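Local coordinates for protein CTD kinase subunit gamma (Schizosaccharomyces pombe, PDB 5CE7) that probably serves as the gamma subunit of the CTD kinase complex, which hyperphosphorylates the heptapeptide repeats of RNA polymerase II, this chain being its noncanonical CTD-interacting domain, at residues A[33-36]-A[37-40]; A[53-56]-A[57-61]; A[65-68]-A[69-73]; A[120-124]-A[125-129]. One frame throughout, in Å; residues are numbered along the deposited sequence.

Contact 1. Residues A[33-36]-A[37-40]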
loop_
_atom_site.group_PDB
_atom_site.type_symbol
_atom_site.label_atom_id
_atom_site.label_comp_id
_atom_site.label_asym_id
_atom_site.label_seq_id
_atom_site.Cartn_x
_atom_site.Cartn_y
_atom_site.Cartn_z
ATOM N N LYS A 33 -9.710 -1.829 12.814
ATOM C CA LYS A 33 -10.198 -1.924 14.190
ATOM C C LYS A 33 -9.603 -0.816 15.052
ATOM O O LYS A 33 -10.227 -0.350 16.008
ATOM C CB LYS A 33 -9.849 -3.291 14.762
ATOM C CG LYS A 33 -10.083 -3.459 16.262
ATOM C CD LYS A 33 -11.564 -3.452 16.628
ATOM C CE LYS A 33 -11.750 -3.626 18.140
ATOM N NZ LYS A 33 -13.165 -3.457 18.588
ATOM N N HIS A 34 -8.394 -0.388 14.700
ATOM C CA HIS A 34 -7.686 0.636 15.460
ATOM C C HIS A 34 -7.447 1.875 14.627
ATOM O O HIS A 34 -6.343 2.417 14.596
ATOM C CB HIS A 34 -6.371 0.062 15.974
ATOM C CG HIS A 34 -6.570 -1.066 16.932
ATOM N ND1 HIS A 34 -6.430 -2.391 16.567
ATOM C CD2 HIS A 34 -6.963 -1.071 18.226
ATOM C CE1 HIS A 34 -6.702 -3.158 17.606
ATOM N NE2 HIS A 34 -7.031 -2.384 18.625
ATOM N N LEU A 35 -8.498 2.311 13.950
ATOM C CA LEU A 35 -8.461 3.497 13.105
ATOM C C LEU A 35 -7.943 4.708 13.868
ATOM O O LEU A 35 -7.388 5.636 13.268
ATOM C CB LEU A 35 -9.866 3.807 12.592
ATOM C CG LEU A 35 -10.184 3.716 11.111
ATOM C CD1 LEU A 35 -11.565 4.335 10.874
ATOM C CD2 LEU A 35 -9.128 4.405 10.256
ATOM N N ASP A 36 -8.136 4.709 15.186
ATOM C CA ASP A 36 -7.669 5.825 16.010
ATOM C C ASP A 36 -6.159 5.977 15.938
ATOM O O ASP A 36 -5.629 7.071 16.142
ATOM C CB ASP A 36 -8.146 5.722 17.468
ATOM C CG ASP A 36 -7.838 4.376 18.099
ATOM O OD1 ASP A 36 -7.326 4.364 19.234
ATOM O OD2 ASP A 36 -8.124 3.334 17.477
ATOM N N LEU A 37 -5.478 4.875 15.622
ATOM C CA LEU A 37 -4.024 4.871 15.532
ATOM C C LEU A 37 -3.552 4.990 14.078
ATOM O O LEU A 37 -2.410 4.692 13.782
ATOM C CB LEU A 37 -3.443 3.586 16.150
ATOM C CG LEU A 37 -3.529 3.246 17.656
ATOM C CD1 LEU A 37 -3.659 4.483 18.587
ATOM C CD2 LEU A 37 -4.641 2.264 17.942
ATOM N N GLU A 38 -4.426 5.436 13.174
ATOM C CA GLU A 38 -4.113 5.439 11.730
ATOM C C GLU A 38 -2.781 6.113 11.363
ATOM O O GLU A 38 -2.044 5.636 10.508
ATOM C CB GLU A 38 -5.281 6.023 10.912
ATOM C CG GLU A 38 -5.650 7.470 11.238
ATOM C CD GLU A 38 -6.944 7.922 10.558
ATOM O OE1 GLU A 38 -7.663 7.076 9.992
ATOM O OE2 GLU A 38 -7.250 9.124 10.602
ATOM N N GLU A 39 -2.458 7.218 12.019
ATOM C CA GLU A 39 -1.213 7.903 11.717
ATOM C C GLU A 39 -0.017 7.046 12.101
ATOM O O GLU A 39 0.936 6.946 11.333
ATOM C CB GLU A 39 -1.159 9.253 12.433
ATOM C CG GLU A 39 -2.410 10.081 12.231
ATOM C CD GLU A 39 -2.185 11.275 11.331
ATOM O OE1 GLU A 39 -1.700 12.312 11.835
ATOM O OE2 GLU A 39 -2.495 11.183 10.124
ATOM N N ASP A 40 -0.078 6.426 13.280
ATOM C CA ASP A 40 1.000 5.557 13.755
ATOM C C ASP A 40 1.148 4.369 12.807
ATOM O O ASP A 40 2.255 4.006 12.404
ATOM C CB ASP A 40 0.683 5.006 15.149
ATOM C CG ASP A 40 0.657 6.080 16.218
ATOM O OD1 ASP A 40 -0.388 6.755 16.357
ATOM O OD2 ASP A 40 1.673 6.227 16.939
HETATM O O HOH W 1 -3.850 8.469 14.352
#
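With CG held opposite the carbonyl carbon in both His34 (chi1 -64°) and Leu37 (chi1 -67°), the two side chains run alongside each other in the same direction, and methyl CD2 of Leu37 settles 3.4 Å from His34 CB, oblique to the imidazole. The same methyl lies 3.6 Å from OD1 of Asp36, so one branch of the leucine touches both earlier side chains. Leu37 also packs on Pro3 of helix 3-14; an alanine here would probably open a gap beside His34 CB and deprive Pro3 of this apolar neighbour. The imidazole itself is anchored through ND1 to the Phe30 carbonyl. Glu38 folds back over the preceding turn, its CG 3.2 Å from Leu35 O and its carboxylate reaching the CD2 branch of Leu35. Main-chain bonds close the turn: Leu37 N donates to His34 O at 2.8 Å, and Glu38 N to Leu35 O at 3.0 Å. A water bridges Asp36 O, to which it donates, and Glu39 N, from which it accepts. Bonds spanning three residues mark a short 3-10 turn, used here as the tight link between helices 25-33 and 38-51 of an all-helical CTD-interacting domain.

Contact 2. Residues A[53-56]-A[57-61]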
loop_
_atom_site.group_PDB
_atom_site.type_symbol
_atom_site.label_atom_id
_atom_site.label_comp_id
_atom_site.label_asym_id
_atom_site.label_seq_id
_atom_site.Cartn_x
_atom_site.Cartn_y
_atom_site.Cartn_z
ATOM N N SER A 53 13.012 -5.395 1.433
ATOM C CA SER A 53 13.462 -5.866 0.123
ATOM C C SER A 53 12.416 -5.497 -0.916
ATOM O O SER A 53 11.300 -5.123 -0.569
ATOM C CB SER A 53 13.633 -7.383 0.138
ATOM O OG SER A 53 12.384 -8.035 0.314
ATOM N N PHE A 54 12.763 -5.607 -2.192
ATOM C CA PHE A 54 11.768 -5.369 -3.234
ATOM C C PHE A 54 10.605 -6.357 -3.154
ATOM O O PHE A 54 9.474 -6.001 -3.460
ATOM C CB PHE A 54 12.408 -5.353 -4.635
ATOM C CG PHE A 54 13.170 -4.103 -4.920
ATOM C CD1 PHE A 54 14.562 -4.120 -5.005
ATOM C CD2 PHE A 54 12.499 -2.892 -5.037
ATOM C CE1 PHE A 54 15.267 -2.954 -5.243
ATOM C CE2 PHE A 54 13.196 -1.715 -5.290
ATOM C CZ PHE A 54 14.579 -1.745 -5.392
ATOM N N ASN A 55 10.871 -7.593 -2.741
ATOM C CA ASN A 55 9.767 -8.540 -2.564
ATOM C C ASN A 55 8.802 -8.068 -1.471
ATOM O O ASN A 55 7.596 -8.095 -1.651
ATOM C CB ASN A 55 10.273 -9.958 -2.268
ATOM C CG ASN A 55 9.159 -11.006 -2.364
ATOM O OD1 ASN A 55 8.689 -11.323 -3.451
ATOM N ND2 ASN A 55 8.745 -11.545 -1.225
ATOM N N THR A 56 9.347 -7.620 -0.343
ATOM C CA THR A 56 8.541 -7.083 0.756
ATOM C C THR A 56 7.768 -5.834 0.333
ATOM O O THR A 56 6.617 -5.645 0.700
ATOM C CB THR A 56 9.450 -6.766 1.980
ATOM O OG1 THR A 56 9.956 -7.994 2.520
ATOM C CG2 THR A 56 8.683 -6.019 3.077
ATOM N N ARG A 57 8.407 -4.980 -0.455
ATOM C CA ARG A 57 7.755 -3.769 -0.914
ATOM C C ARG A 57 6.535 -4.055 -1.786
ATOM O O ARG A 57 5.510 -3.397 -1.661
ATOM C CB ARG A 57 8.776 -2.850 -1.586
ATOM C CG ARG A 57 9.610 -2.117 -0.523
ATOM C CD ARG A 57 11.094 -2.109 -0.807
ATOM N NE ARG A 57 11.425 -1.031 -1.708
ATOM C CZ ARG A 57 12.316 -0.072 -1.470
ATOM N NH1 ARG A 57 13.009 -0.043 -0.344
ATOM N NH2 ARG A 57 12.511 0.868 -2.389
ATOM N N VAL A 58 6.660 -5.050 -2.654
ATOM C CA VAL A 58 5.572 -5.471 -3.522
ATOM C C VAL A 58 4.426 -6.041 -2.684
ATOM O O VAL A 58 3.263 -5.749 -2.929
ATOM C CB VAL A 58 6.053 -6.530 -4.556
ATOM C CG1 VAL A 58 4.870 -7.210 -5.212
ATOM C CG2 VAL A 58 6.921 -5.875 -5.607
ATOM N N ASN A 59 4.753 -6.851 -1.686
ATOM C CA ASN A 59 3.706 -7.416 -0.836
ATOM C C ASN A 59 2.989 -6.352 -0.016
ATOM O O ASN A 59 1.793 -6.453 0.230
ATOM C CB ASN A 59 4.250 -8.558 0.033
ATOM C CG ASN A 59 4.537 -9.811 -0.784
ATOM O OD1 ASN A 59 3.928 -10.026 -1.828
ATOM N ND2 ASN A 59 5.474 -10.632 -0.319
ATOM N N ILE A 60 3.714 -5.307 0.374
ATOM C CA ILE A 60 3.087 -4.171 1.046
ATOM C C ILE A 60 2.163 -3.390 0.111
ATOM O O ILE A 60 1.116 -2.913 0.526
ATOM C CB ILE A 60 4.131 -3.233 1.692
ATOM C CG1 ILE A 60 4.776 -3.937 2.895
ATOM C CG2 ILE A 60 3.458 -1.932 2.129
ATOM C CD1 ILE A 60 6.048 -3.280 3.408
HETATM N N MSE A 61 2.548 -3.269 -1.156
HETATM C CA MSE A 61 1.669 -2.693 -2.180
HETATM C C MSE A 61 0.365 -3.498 -2.314
HETATM O O MSE A 61 -0.723 -2.928 -2.405
HETATM C CB MSE A 61 2.409 -2.650 -3.519
HETATM C CG MSE A 61 1.731 -1.852 -4.670
HETATM SE SE MSE A 61 1.538 0.068 -4.229
HETATM C CE MSE A 61 2.398 0.818 -5.810
#
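Four successive main-chain bonds, running from Arg57 N to Ser53 O (2.9 Å) up to Ile60 N to Thr56 O (2.9 Å), each span four residues and wind the start of helix 54-73 into regular alpha geometry. Ser53 stands just before the helix and spends its side chain on the first turn: OG accepts from Thr56 N at 3.1 Å, a nearly straight bond. Arg57 bends at chi2 and again at chi3 (84°) rather than stretching out, which lays its CD 3.0 Å from Ser53 O and carries the guanidinium alongside the Phe54 ring, both groups pointing the same way. Ring and guanidinium planes are 63° apart, and Arg57 NH2 comes no nearer than 3.9 Å to Phe54 CE2, so the pair packs without a flat stack. The charged end is held mainly from outside, NH2 bonding to the Asn94 carbonyl and NH1 weakly to that of Gly52. The amides of Asn55 and Asn59, one turn apart, cross with their planes 80° apart, ND2 of each being 3.5 Å from ND2 of the other. On another flank Thr56 CG2 meets Ile60 CD1 at 3.8 Å, and Ile60 continues inward onto Ile45 and Leu49 of helix 38-51. Phe54, meanwhile, rests on Pro97 and Ala101. A serine hydroxyl accepting from the amide three residues later is the classic N-cap, and here it starts the longest helix of the domain.

Contact 3. Residues A[65-68]-A[69-73]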
loop_
_atom_site.group_PDB
_atom_site.type_symbol
_atom_site.label_atom_id
_atom_site.label_comp_id
_atom_site.label_asym_id
_atom_site.label_seq_id
_atom_site.Cartn_x
_atom_site.Cartn_y
_atom_site.Cartn_z
ATOM N N ASP A 65 -3.612 -2.382 -1.255
ATOM C CA ASP A 65 -4.797 -2.607 -2.082
ATOM C C ASP A 65 -5.887 -3.285 -1.238
ATOM O O ASP A 65 -7.032 -2.849 -1.214
ATOM C CB ASP A 65 -4.409 -3.469 -3.286
ATOM C CG ASP A 65 -5.474 -3.502 -4.378
ATOM O OD1 ASP A 65 -6.475 -2.769 -4.310
ATOM O OD2 ASP A 65 -5.277 -4.261 -5.337
ATOM N N THR A 66 -5.509 -4.351 -0.546
ATOM C CA THR A 66 -6.418 -5.072 0.359
ATOM C C THR A 66 -6.982 -4.169 1.478
ATOM O O THR A 66 -8.189 -4.202 1.792
ATOM C CB THR A 66 -5.691 -6.305 0.960
ATOM O OG1 THR A 66 -5.333 -7.201 -0.106
ATOM C CG2 THR A 66 -6.581 -7.043 1.991
ATOM N N LEU A 67 -6.113 -3.346 2.057
ATOM C CA LEU A 67 -6.523 -2.384 3.071
ATOM C C LEU A 67 -7.576 -1.414 2.527
ATOM O O LEU A 67 -8.616 -1.184 3.159
ATOM C CB LEU A 67 -5.312 -1.597 3.584
ATOM C CG LEU A 67 -5.572 -0.518 4.638
ATOM C CD1 LEU A 67 -6.236 -1.131 5.879
ATOM C CD2 LEU A 67 -4.271 0.129 5.043
ATOM N N CYS A 68 -7.306 -0.827 1.366
ATOM C CA CYS A 68 -8.289 0.053 0.743
ATOM C C CYS A 68 -9.628 -0.662 0.476
ATOM O O CYS A 68 -10.685 -0.124 0.780
ATOM C CB CYS A 68 -7.733 0.689 -0.547
ATOM S SG CYS A 68 -6.399 1.892 -0.266
ATOM N N GLU A 69 -9.583 -1.861 -0.096
ATOM C CA GLU A 69 -10.814 -2.617 -0.362
ATOM C C GLU A 69 -11.604 -2.840 0.920
ATOM O O GLU A 69 -12.814 -2.649 0.964
ATOM C CB GLU A 69 -10.504 -3.965 -1.015
ATOM C CG GLU A 69 -9.884 -3.839 -2.396
ATOM C CD GLU A 69 -9.498 -5.181 -3.011
ATOM O OE1 GLU A 69 -9.256 -6.145 -2.258
ATOM O OE2 GLU A 69 -9.445 -5.269 -4.256
HETATM N N MSE A 70 -10.911 -3.233 1.975
HETATM C CA MSE A 70 -11.583 -3.483 3.235
HETATM C C MSE A 70 -12.086 -2.205 3.885
HETATM O O MSE A 70 -13.147 -2.201 4.491
HETATM C CB MSE A 70 -10.687 -4.296 4.156
HETATM C CG MSE A 70 -10.487 -5.716 3.623
HETATM SE SE MSE A 70 -9.537 -6.824 4.890
HETATM C CE MSE A 70 -10.265 -5.992 6.547
ATOM N N CYS A 71 -11.341 -1.113 3.740
ATOM C CA CYS A 71 -11.838 0.184 4.199
ATOM C C CYS A 71 -13.177 0.502 3.526
ATOM O O CYS A 71 -14.133 0.908 4.187
ATOM C CB CYS A 71 -10.821 1.302 3.927
ATOM S SG CYS A 71 -9.423 1.333 5.070
ATOM N N LEU A 72 -13.251 0.298 2.212
ATOM C CA LEU A 72 -14.476 0.589 1.479
ATOM C C LEU A 72 -15.616 -0.343 1.904
ATOM O O LEU A 72 -16.777 0.067 1.982
ATOM C CB LEU A 72 -14.241 0.485 -0.036
ATOM C CG LEU A 72 -13.259 1.471 -0.666
ATOM C CD1 LEU A 72 -13.005 1.065 -2.112
ATOM C CD2 LEU A 72 -13.808 2.899 -0.592
ATOM N N LYS A 73 -15.290 -1.596 2.182
ATOM C CA LYS A 73 -16.310 -2.532 2.646
ATOM C C LYS A 73 -16.830 -2.160 4.038
ATOM O O LYS A 73 -17.942 -2.556 4.434
ATOM C CB LYS A 73 -15.784 -3.972 2.607
ATOM C CG LYS A 73 -15.724 -4.551 1.187
ATOM C CD LYS A 73 -14.879 -5.818 1.114
ATOM C CE LYS A 73 -14.929 -6.629 2.389
ATOM N NZ LYS A 73 -16.078 -7.581 2.418
#
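Glu69 opens the second half of this helical stretch by donating its backbone N to Asp65 O at 3.0 Å, while its side chain sweeps back over the same carbonyl, placing CG 3.2 Å from Asp65 O. The two carboxylates cross with planes 50° apart, Glu69 OE2 lying 3.9 Å from Asp65 OD1. Such like charges would normally repel, but Lys119 probably offsets them, forming a salt bridge with Asp65 OD1 and a long, weak ion pair with Glu69 OE2, while Ser115 OG is the strongest polar partner of Asp65, also at OD1. Cutting Glu69 back to an alanine is likely to cost Lys119 this second, weaker carboxylate and to leave the Asp65 carbonyl without the methylene that lies against it. Met70, a selenomethionine bent at chi3, runs beside Thr66 in the same direction, its SE 4.1 Å from Thr66 CG2, and the Thr66 hydroxyl turns to Gln24. At Cys71 the SG lies anti to the carbonyl carbon (chi1 -76°), which brings it to 4.1 Å from Leu67 CD1, an apolar contact one turn apart. Leu72 lays its CG 3.4 Å from Cys68 O and donates its backbone N to the same oxygen at 3.0 Å. Lys73 ends the helix, its N bonded to Glu69 O. Flanked by helix 25-33, where Met70 meets Ile25 and Ala28, by helix 80-86, where Cys68, Cys71 and Leu72 meet Leu81, and by helix 100-118, this stretch packs within the right-handed superhelix of the CTD-interacting domain.

Contact 4. Residues A[120-124]-A[125-129]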
loop_
_atom_site.group_PDB
_atom_site.type_symbol
_atom_site.label_atom_id
_atom_site.label_comp_id
_atom_site.label_asym_id
_atom_site.label_seq_id
_atom_site.Cartn_x
_atom_site.Cartn_y
_atom_site.Cartn_z
ATOM N N LYS A 120 -11.988 4.003 -7.215
ATOM C CA LYS A 120 -12.075 5.449 -6.999
ATOM C C LYS A 120 -11.277 5.944 -5.790
ATOM O O LYS A 120 -11.562 7.004 -5.227
ATOM C CB LYS A 120 -13.541 5.872 -6.895
ATOM C CG LYS A 120 -14.378 5.375 -8.079
ATOM C CD LYS A 120 -15.840 5.752 -7.957
ATOM C CE LYS A 120 -16.434 6.058 -9.326
ATOM N NZ LYS A 120 -15.840 7.300 -9.917
ATOM N N VAL A 121 -10.270 5.169 -5.399
ATOM C CA VAL A 121 -9.334 5.602 -4.371
ATOM C C VAL A 121 -8.408 6.668 -4.958
ATOM O O VAL A 121 -8.013 7.618 -4.272
ATOM C CB VAL A 121 -8.503 4.418 -3.838
ATOM C CG1 VAL A 121 -7.528 4.889 -2.755
ATOM C CG2 VAL A 121 -9.422 3.328 -3.300
ATOM N N ILE A 122 -8.061 6.501 -6.236
ATOM C CA ILE A 122 -7.283 7.506 -6.967
ATOM C C ILE A 122 -8.063 7.973 -8.200
ATOM O O ILE A 122 -8.779 7.188 -8.816
ATOM C CB ILE A 122 -5.886 6.984 -7.380
ATOM C CG1 ILE A 122 -5.991 5.817 -8.372
ATOM C CG2 ILE A 122 -5.068 6.563 -6.150
ATOM C CD1 ILE A 122 -4.616 5.217 -8.745
ATOM N N ASP A 123 -7.951 9.257 -8.537
ATOM C CA ASP A 123 -8.663 9.797 -9.697
ATOM C C ASP A 123 -7.884 9.610 -11.010
ATOM O O ASP A 123 -6.824 8.968 -11.045
ATOM C CB ASP A 123 -9.051 11.273 -9.486
ATOM C CG ASP A 123 -7.842 12.195 -9.328
ATOM O OD1 ASP A 123 -6.786 11.930 -9.936
ATOM O OD2 ASP A 123 -7.948 13.198 -8.589
ATOM N N ASP A 124 -8.420 10.176 -12.087
ATOM C CA ASP A 124 -7.850 9.982 -13.412
ATOM C C ASP A 124 -6.444 10.556 -13.522
ATOM O O ASP A 124 -5.555 9.923 -14.096
ATOM C CB ASP A 124 -8.758 10.591 -14.489
ATOM C CG ASP A 124 -10.030 9.787 -14.714
ATOM O OD1 ASP A 124 -10.142 8.664 -14.169
ATOM O OD2 ASP A 124 -10.915 10.272 -15.457
ATOM N N ASN A 125 -6.245 11.752 -12.975
ATOM C CA ASN A 125 -4.940 12.404 -13.025
ATOM C C ASN A 125 -3.855 11.638 -12.261
ATOM O O ASN A 125 -2.760 11.427 -12.789
ATOM C CB ASN A 125 -5.017 13.838 -12.498
ATOM C CG ASN A 125 -3.771 14.632 -12.819
ATOM O OD1 ASN A 125 -3.324 14.663 -13.967
ATOM N ND2 ASN A 125 -3.182 15.258 -11.803
ATOM N N GLN A 126 -4.163 11.246 -11.021
ATOM C CA GLN A 126 -3.273 10.403 -10.219
ATOM C C GLN A 126 -2.905 9.091 -10.927
ATOM O O GLN A 126 -1.732 8.721 -10.994
ATOM C CB GLN A 126 -3.914 10.082 -8.867
ATOM C CG GLN A 126 -4.154 11.303 -7.982
ATOM C CD GLN A 126 -4.889 10.944 -6.704
ATOM O OE1 GLN A 126 -6.075 10.631 -6.728
ATOM N NE2 GLN A 126 -4.178 10.976 -5.581
ATOM N N TYR A 127 -3.914 8.396 -11.443
ATOM C CA TYR A 127 -3.709 7.138 -12.145
ATOM C C TYR A 127 -2.805 7.347 -13.354
ATOM O O TYR A 127 -1.859 6.581 -13.585
ATOM C CB TYR A 127 -5.052 6.554 -12.572
ATOM C CG TYR A 127 -4.957 5.263 -13.362
ATOM C CD1 TYR A 127 -4.485 4.091 -12.770
ATOM C CD2 TYR A 127 -5.358 5.213 -14.696
ATOM C CE1 TYR A 127 -4.401 2.911 -13.489
ATOM C CE2 TYR A 127 -5.278 4.034 -15.420
ATOM C CZ TYR A 127 -4.800 2.888 -14.813
ATOM O OH TYR A 127 -4.725 1.720 -15.537
ATOM N N LYS A 128 -3.088 8.398 -14.116
ATOM C CA LYS A 128 -2.280 8.733 -15.278
ATOM C C LYS A 128 -0.844 9.042 -14.864
ATOM O O LYS A 128 0.098 8.572 -15.496
ATOM C CB LYS A 128 -2.877 9.921 -16.047
ATOM C CG LYS A 128 -4.133 9.586 -16.864
ATOM C CD LYS A 128 -4.559 10.771 -17.732
ATOM C CE LYS A 128 -5.773 10.449 -18.601
ATOM N NZ LYS A 128 -7.064 10.828 -17.960
ATOM N N ASP A 129 -0.684 9.841 -13.813
ATOM C CA ASP A 129 0.643 10.163 -13.288
ATOM C C ASP A 129 1.395 8.918 -12.811
ATOM O O ASP A 129 2.568 8.732 -13.119
ATOM C CB ASP A 129 0.549 11.168 -12.128
ATOM C CG ASP A 129 0.424 12.620 -12.604
ATOM O OD1 ASP A 129 0.547 12.880 -13.821
ATOM O OD2 ASP A 129 0.213 13.502 -11.752
#
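Asp123 and Gln126 cross at about a right angle, carboxylate and amide planes 60° apart, and each side chain reaches the other's backbone. OD1 of Asp123 accepts from Gln126 N at 2.9 Å, and the almost straight N-H (174°) comes in nearly in line with the C-O bond. In return OE1 of Gln126, at the end of an extended chain, accepts from Asp123 N at 2.9 Å, while its NE2 bonds to Ser85 OG. This reciprocal pair is a capping box: it starts helix 124-139 only a few residues after helix 100-118 has closed in a Schellman motif, with Lys120 at positive phi. Ile122 crosses Tyr127 obliquely, its CD1 approaching the rim of the ring, 4.2 Å from Tyr127 CD1. Tyr127 has CG anti to the backbone N (chi1 178°), which carries the ring away from the 120-124 loop, where it stacks on His117. That same histidine bonds through NE2 to Asp124 OD1. Lys128 lays its CG 3.1 Å from Asp124 O, and the bend at chi4 brings NZ to 3.9 Å from Asp124 CB; at 4.6 Å from Asp124 OD2 the NZ charge is not in contact, though a weak attraction is likely.

Overall arrangement
The four contacts follow one another along the chain, none nested within another. Contact 1 links helices 25-33 and 38-51; contacts 2 and 3 both belong to helix 54-73, their centres about 18 Å apart on opposite sides of the chain's centre; contact 4 joins helix 100-118 to helix 124-139. Contacts 1 and 4 are the most widely separated, with centres about 25 Å apart. Contact 3 touches contact 4, where Cys68 SG packs 4.1 Å from Val121 CG1. The set illustrates how the right-handed superhelix of this CTD-interacting domain combines local turns and caps with one long helix that passes the centre of the chain and is buried along much of its later part.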